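Local structure of centrosomal protein of 192 kDa (Homo sapiens, 6FVI) at residues A[61-66]-A[75-80]; A[80-85]-A[111-116]. The protein acts as a centrosome-specific scaffold activating AURKA and PLK1, required for centrosome maturation and bipolar spindle assembly, this chain being its PapD-like (ASH) domain 7. All blocks are in the same frame, centred on the assembly; numbering follows the deposited sequence.

Contact 1: A[61-66]-A[75-80]; sequences APPYVK and FRATYA
Ala61 sets its CB over one face of the Arg76 guanidinium, 3.6 Å from NH1, in the loop-like break of strand 53-66 just before the part that pairs with strand 75-76 as an antiparallel beta hairpin of this PapD-like (ASH) domain. Pro62 takes hold of the same group: its carbonyl O accepts Arg76 NH1 at 2.8 Å, although the bond is bent, with 133° at the hydrogen. The arginine gets there by folding back at chi2 (-75°), which swings its guanidinium over Ala61 and Pro62. Pro63 is held by backbone and ring: its O receives Ala77 N at 2.9 Å while the ring packs against the Ala77 methyl and the Tyr79 carbonyl. Replacing the ring by an alanine removes CG and CD, which would probably open a gap against that carbonyl and methyl. Tyr64 faces Arg76 as a non-hydrogen-bonded pair; the tyrosine ring plane stands 89° from the guanidinium, and its CB lies 3.8 Å from Arg76 NH1. Val65 turns to the face that also carries Phe75, opposite to Tyr64 and Arg76, and brings CG2 near Ala77 CB. It closes the ladder through two backbone bonds, Val65 N to Phe75 O at 2.8 Å and Phe75 N to Val65 O at 2.9 Å.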
loop_
_atom_site.group_PDB
_atom_site.type_symbol
_atom_site.label_atom_id
_atom_site.label_comp_id
_atom_site.label_asym_id
_atom_site.label_seq_id
_atom_site.Cartn_x
_atom_site.Cartn_y
_atom_site.Cartn_z
ATOM N N ALA A 61 -9.416 5.528 1.154
ATOM C CA ALA A 61 -10.842 5.697 0.848
ATOM C C ALA A 61 -11.319 4.321 0.426
ATOM O O ALA A 61 -10.499 3.449 0.107
ATOM C CB ALA A 61 -11.047 6.685 -0.274
ATOM N N PRO A 62 -12.632 4.127 0.349
ATOM C CA PRO A 62 -13.147 2.818 -0.070
ATOM C C PRO A 62 -12.714 2.491 -1.493
ATOM O O PRO A 62 -12.323 3.367 -2.256
ATOM C CB PRO A 62 -14.669 2.981 0.033
ATOM C CG PRO A 62 -14.825 4.010 1.112
ATOM C CD PRO A 62 -13.724 4.996 0.821
ATOM N N PRO A 63 -12.810 1.235 -1.885
ATOM C CA PRO A 63 -12.464 0.901 -3.270
ATOM C C PRO A 63 -13.273 1.701 -4.252
ATOM O O PRO A 63 -14.462 1.952 -4.022
ATOM C CB PRO A 63 -12.831 -0.594 -3.368
ATOM C CG PRO A 63 -12.857 -1.083 -1.954
ATOM C CD PRO A 63 -13.347 0.066 -1.162
ATOM N N TYR A 64 -12.646 2.058 -5.352
ATOM C CA TYR A 64 -13.320 2.683 -6.459
ATOM C C TYR A 64 -13.409 1.699 -7.596
ATOM O O TYR A 64 -12.484 0.906 -7.837
ATOM C CB TYR A 64 -12.653 4.020 -6.869
ATOM C CG TYR A 64 -11.222 3.929 -7.311
ATOM C CD1 TYR A 64 -10.181 3.911 -6.379
ATOM C CD2 TYR A 64 -10.880 3.894 -8.645
ATOM C CE1 TYR A 64 -8.864 3.857 -6.780
ATOM C CE2 TYR A 64 -9.573 3.833 -9.067
ATOM C CZ TYR A 64 -8.556 3.830 -8.115
ATOM O OH TYR A 64 -7.240 3.765 -8.497
ATOM N N VAL A 65 -14.560 1.686 -8.284
ATOM C CA VAL A 65 -14.904 0.590 -9.160
ATOM C C VAL A 65 -15.494 1.126 -10.451
ATOM O O VAL A 65 -16.423 1.941 -10.439
ATOM C CB VAL A 65 -15.892 -0.373 -8.485
ATOM C CG1 VAL A 65 -15.978 -1.671 -9.273
ATOM C CG2 VAL A 65 -15.477 -0.639 -7.047
ATOM N N LYS A 66 -14.991 0.629 -11.568
ATOM C CA LYS A 66 -15.490 1.058 -12.866
ATOM C C LYS A 66 -16.029 -0.169 -13.576
ATOM O O LYS A 66 -15.695 -1.323 -13.276
ATOM C CB LYS A 66 -14.391 1.768 -13.671
ATOM C CG LYS A 66 -13.245 0.892 -14.132
ATOM C CD LYS A 66 -12.129 1.649 -14.842
ATOM C CE LYS A 66 -10.857 0.812 -14.798
ATOM N NZ LYS A 66 -9.589 1.572 -14.980
ATOM N N PHE A 75 -17.736 4.275 -9.232
ATOM C CA PHE A 75 -18.454 4.239 -7.965
ATOM C C PHE A 75 -17.497 3.916 -6.825
ATOM O O PHE A 75 -16.361 3.511 -7.048
ATOM C CB PHE A 75 -19.554 3.192 -8.018
ATOM C CG PHE A 75 -20.563 3.461 -9.091
ATOM C CD1 PHE A 75 -21.310 4.625 -9.136
ATOM C CD2 PHE A 75 -20.710 2.585 -10.098
ATOM C CE1 PHE A 75 -22.206 4.857 -10.156
ATOM C CE2 PHE A 75 -21.618 2.792 -11.110
ATOM C CZ PHE A 75 -22.349 3.938 -11.128
ATOM N N ARG A 76 -17.973 4.115 -5.603
ATOM C CA ARG A 76 -17.293 3.590 -4.423
ATOM C C ARG A 76 -17.995 2.334 -3.947
ATOM O O ARG A 76 -19.231 2.311 -3.812
ATOM C CB ARG A 76 -17.284 4.601 -3.291
ATOM C CG ARG A 76 -16.425 5.811 -3.502
ATOM C CD ARG A 76 -14.944 5.553 -3.342
ATOM N NE ARG A 76 -14.212 6.820 -3.386
ATOM C CZ ARG A 76 -12.906 6.931 -3.539
ATOM N NH1 ARG A 76 -12.161 5.865 -3.617
ATOM N NH2 ARG A 76 -12.347 8.126 -3.609
ATOM N N ALA A 77 -17.236 1.279 -3.676
ATOM C CA ALA A 77 -17.838 0.088 -3.088
ATOM C C ALA A 77 -18.276 0.395 -1.660
ATOM O O ALA A 77 -17.653 1.197 -0.959
ATOM C CB ALA A 77 -16.864 -1.063 -3.092
ATOM N N THR A 78 -19.318 -0.302 -1.214
ATOM C CA THR A 78 -19.848 -0.140 0.149
ATOM C C THR A 78 -19.296 -1.225 1.092
ATOM O O THR A 78 -19.756 -1.356 2.217
ATOM C CB THR A 78 -21.369 -0.210 0.138
ATOM O OG1 THR A 78 -21.737 -1.494 -0.373
ATOM C CG2 THR A 78 -21.956 0.901 -0.708
ATOM N N TYR A 79 -18.328 -1.989 0.617
ATOM C CA TYR A 79 -17.729 -3.078 1.364
ATOM C C TYR A 79 -16.240 -3.118 1.032
ATOM O O TYR A 79 -15.769 -2.515 0.080
ATOM C CB TYR A 79 -18.424 -4.413 0.998
ATOM C CG TYR A 79 -18.246 -4.801 -0.449
ATOM C CD1 TYR A 79 -19.089 -4.315 -1.447
ATOM C CD2 TYR A 79 -17.205 -5.642 -0.845
ATOM C CE1 TYR A 79 -18.886 -4.655 -2.793
ATOM C CE2 TYR A 79 -17.002 -5.990 -2.161
ATOM C CZ TYR A 79 -17.853 -5.510 -3.128
ATOM O OH TYR A 79 -17.656 -5.906 -4.407
ATOM N N ALA A 80 -15.513 -3.880 1.845
ATOM C CA ALA A 80 -14.068 -4.027 1.667
ATOM C C ALA A 80 -13.795 -5.119 0.654
ATOM O O ALA A 80 -13.825 -6.296 0.928
ATOM C CB ALA A 80 -13.405 -4.324 2.983
#

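Contact 2: A[80-85]-A[111-116]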
loop_
_atom_site.group_PDB
_atom_site.type_symbol
_atom_site.label_atom_id
_atom_site.label_comp_id
_atom_site.label_asym_id
_atom_site.label_seq_id
_atom_site.Cartn_x
_atom_site.Cartn_y
_atom_site.Cartn_z
ATOM N N ALA A 80 -15.513 -3.880 1.845
ATOM C CA ALA A 80 -14.068 -4.027 1.667
ATOM C C ALA A 80 -13.795 -5.119 0.654
ATOM O O ALA A 80 -13.825 -6.296 0.928
ATOM C CB ALA A 80 -13.405 -4.324 2.983
ATOM N N ALA A 81 -13.548 -4.724 -0.564
ATOM C CA ALA A 81 -13.170 -5.662 -1.614
ATOM C C ALA A 81 -11.749 -6.184 -1.453
ATOM O O ALA A 81 -11.438 -7.261 -1.935
ATOM C CB ALA A 81 -13.340 -5.026 -2.964
ATOM N N PHE A 82 -10.910 -5.436 -0.767
ATOM C CA PHE A 82 -9.527 -5.852 -0.488
ATOM C C PHE A 82 -9.341 -5.938 1.016
ATOM O O PHE A 82 -9.803 -5.041 1.751
ATOM C CB PHE A 82 -8.518 -4.863 -1.059
ATOM C CG PHE A 82 -8.621 -4.654 -2.553
ATOM C CD1 PHE A 82 -8.128 -5.614 -3.426
ATOM C CD2 PHE A 82 -9.213 -3.529 -3.074
ATOM C CE1 PHE A 82 -8.198 -5.414 -4.793
ATOM C CE2 PHE A 82 -9.306 -3.337 -4.441
ATOM C CZ PHE A 82 -8.810 -4.283 -5.298
ATOM N N ARG A 83 -8.606 -6.938 1.457
ATOM C CA ARG A 83 -8.259 -7.069 2.875
ATOM C C ARG A 83 -6.802 -7.414 3.011
ATOM O O ARG A 83 -6.276 -8.235 2.280
ATOM C CB ARG A 83 -9.099 -8.142 3.539
ATOM C CG ARG A 83 -10.555 -7.749 3.692
ATOM C CD ARG A 83 -11.268 -8.698 4.649
ATOM N NE ARG A 83 -12.646 -8.288 4.927
ATOM C CZ ARG A 83 -12.980 -7.105 5.438
ATOM N NH1 ARG A 83 -12.041 -6.201 5.689
ATOM N NH2 ARG A 83 -14.254 -6.809 5.673
ATOM N N CYS A 84 -6.163 -6.775 3.982
ATOM C CA CYS A 84 -4.761 -7.000 4.262
ATOM C C CYS A 84 -4.614 -7.642 5.626
ATOM O O CYS A 84 -5.382 -7.333 6.543
ATOM C CB CYS A 84 -4.003 -5.674 4.265
ATOM S SG CYS A 84 -4.018 -4.788 2.696
ATOM N N SER A 85 -3.606 -8.495 5.784
ATOM C CA SER A 85 -3.322 -9.151 7.053
ATOM C C SER A 85 -1.822 -9.361 7.194
ATOM O O SER A 85 -1.212 -9.900 6.281
ATOM C CB SER A 85 -3.991 -10.514 7.054
ATOM O OG SER A 85 -3.702 -11.198 8.243
ATOM N N TYR A 111 -11.826 -2.999 -9.961
ATOM C CA TYR A 111 -11.685 -2.439 -8.620
ATOM C C TYR A 111 -10.277 -1.918 -8.372
ATOM O O TYR A 111 -9.302 -2.538 -8.825
ATOM C CB TYR A 111 -11.908 -3.557 -7.588
ATOM C CG TYR A 111 -13.300 -4.135 -7.542
ATOM C CD1 TYR A 111 -13.801 -4.941 -8.566
ATOM C CD2 TYR A 111 -14.113 -3.912 -6.448
ATOM C CE1 TYR A 111 -15.056 -5.490 -8.489
ATOM C CE2 TYR A 111 -15.373 -4.486 -6.366
ATOM C CZ TYR A 111 -15.843 -5.270 -7.401
ATOM O OH TYR A 111 -17.085 -5.816 -7.283
ATOM N N ALA A 112 -10.165 -0.868 -7.576
ATOM C CA ALA A 112 -8.854 -0.431 -7.138
ATOM C C ALA A 112 -9.009 0.296 -5.822
ATOM O O ALA A 112 -10.095 0.726 -5.441
ATOM C CB ALA A 112 -8.173 0.434 -8.186
ATOM N N GLN A 113 -7.885 0.464 -5.123
ATOM C CA GLN A 113 -7.911 1.142 -3.843
ATOM C C GLN A 113 -6.499 1.586 -3.486
ATOM O O GLN A 113 -5.537 0.840 -3.689
ATOM C CB GLN A 113 -8.466 0.228 -2.750
ATOM C CG GLN A 113 -8.809 0.951 -1.461
ATOM C CD GLN A 113 -9.456 0.021 -0.462
ATOM O OE1 GLN A 113 -9.226 -1.193 -0.472
ATOM N NE2 GLN A 113 -10.240 0.598 0.422
ATOM N N PHE A 114 -6.401 2.784 -2.916
ATOM C CA PHE A 114 -5.151 3.305 -2.406
ATOM C C PHE A 114 -5.024 3.069 -0.918
ATOM O O PHE A 114 -5.992 3.246 -0.180
ATOM C CB PHE A 114 -5.049 4.813 -2.689
ATOM C CG PHE A 114 -4.908 5.139 -4.153
ATOM C CD1 PHE A 114 -3.682 4.914 -4.803
ATOM C CD2 PHE A 114 -5.971 5.606 -4.898
ATOM C CE1 PHE A 114 -3.542 5.188 -6.160
ATOM C CE2 PHE A 114 -5.811 5.908 -6.234
ATOM C CZ PHE A 114 -4.608 5.715 -6.865
ATOM N N TRP A 115 -3.816 2.694 -0.498
ATOM C CA TRP A 115 -3.487 2.410 0.896
ATOM C C TRP A 115 -2.184 3.105 1.271
ATOM O O TRP A 115 -1.366 3.458 0.408
ATOM C CB TRP A 115 -3.292 0.895 1.064
ATOM C CG TRP A 115 -4.519 0.077 0.973
ATOM C CD1 TRP A 115 -5.270 -0.182 -0.130
ATOM C CD2 TRP A 115 -5.154 -0.618 2.057
ATOM N NE1 TRP A 115 -6.341 -0.972 0.200
ATOM C CE2 TRP A 115 -6.289 -1.264 1.531
ATOM C CE3 TRP A 115 -4.878 -0.758 3.409
ATOM C CZ2 TRP A 115 -7.146 -2.049 2.315
ATOM C CZ3 TRP A 115 -5.722 -1.530 4.182
ATOM C CH2 TRP A 115 -6.846 -2.162 3.632
ATOM N N ASP A 116 -2.004 3.289 2.561
ATOM C CA ASP A 116 -0.677 3.608 3.002
ATOM C C ASP A 116 -0.276 2.850 4.211
ATOM O O ASP A 116 -1.071 2.259 4.931
ATOM C CB ASP A 116 -0.461 5.088 3.211
ATOM C CG ASP A 116 -1.150 5.640 4.404
ATOM O OD1 ASP A 116 -1.773 4.904 5.169
ATOM O OD2 ASP A 116 -1.022 6.864 4.600
HETATM O O HOH W 1 -11.175 -2.791 0.609
#
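Phe82 and Tyr111 both hold CG anti to the carbonyl carbon (chi1 -58° in Phe82), whereas Gln113 has CG anti to its backbone N (chi1 -167°); these torsions bring the three side chains together in the core of the beta sandwich expected of a PapD-like domain. Strands 82-85 and 111-116 face each other with their axes 9.5 Å apart, so side chains and one water make the contact. The Phe82 ring places CZ 3.9 Å from Tyr111 CB and brings CE2 near the Ala112 backbone, while Gln113 OE1 lies at the ring's edge, 3.5 Å from CD2. Beside it, Ala81 CB packs on Tyr111 CD2, and Phe103 adds a further ring against both Phe82 and Tyr111. Gln113 brings a polar amide into this buried layer, each end of it bonded: NE2 reaches into 61-66, and OE1 accepts a weak bond from Trp115 NE1 and a 2.7 Å bond from water 1. That water in turn accepts Phe82 N at 3.0 Å, bridging the strand backbone to the amide. Farther along, Phe133 stacks with Trp115, and Cys84 makes a sulfur-aromatic contact with the indole: SG stands 3.9 Å from the centroid of the six-membered ring, 10° off its normal.

Overall arrangement
Contacts 1 and 2 lie in series along the chain, share Ala80, and have their centres about 9 Å apart. Strand 53-66 is the common neighbour: it pairs with 75-76 in contact 1 and with both 82-91 and 109-121, which supply the two sides of contact 2. Two probable hydrogen bonds tie them together, Tyr64 N to Ala112 O at 2.9 Å and Gln113 NE2 to Ala61 O at 2.9 Å. Beyond these, Tyr64 OH packs 3.4 Å from Phe114 CE2, and the Tyr79 and Tyr111 hydroxyls are hydrogen-bonded to each other, the first also to Arg106 N and the second to Gly107 O. Contact 1 is the more peripheral, its centre about 16 Å from the chain's centre against about 8 Å for buried contact 2.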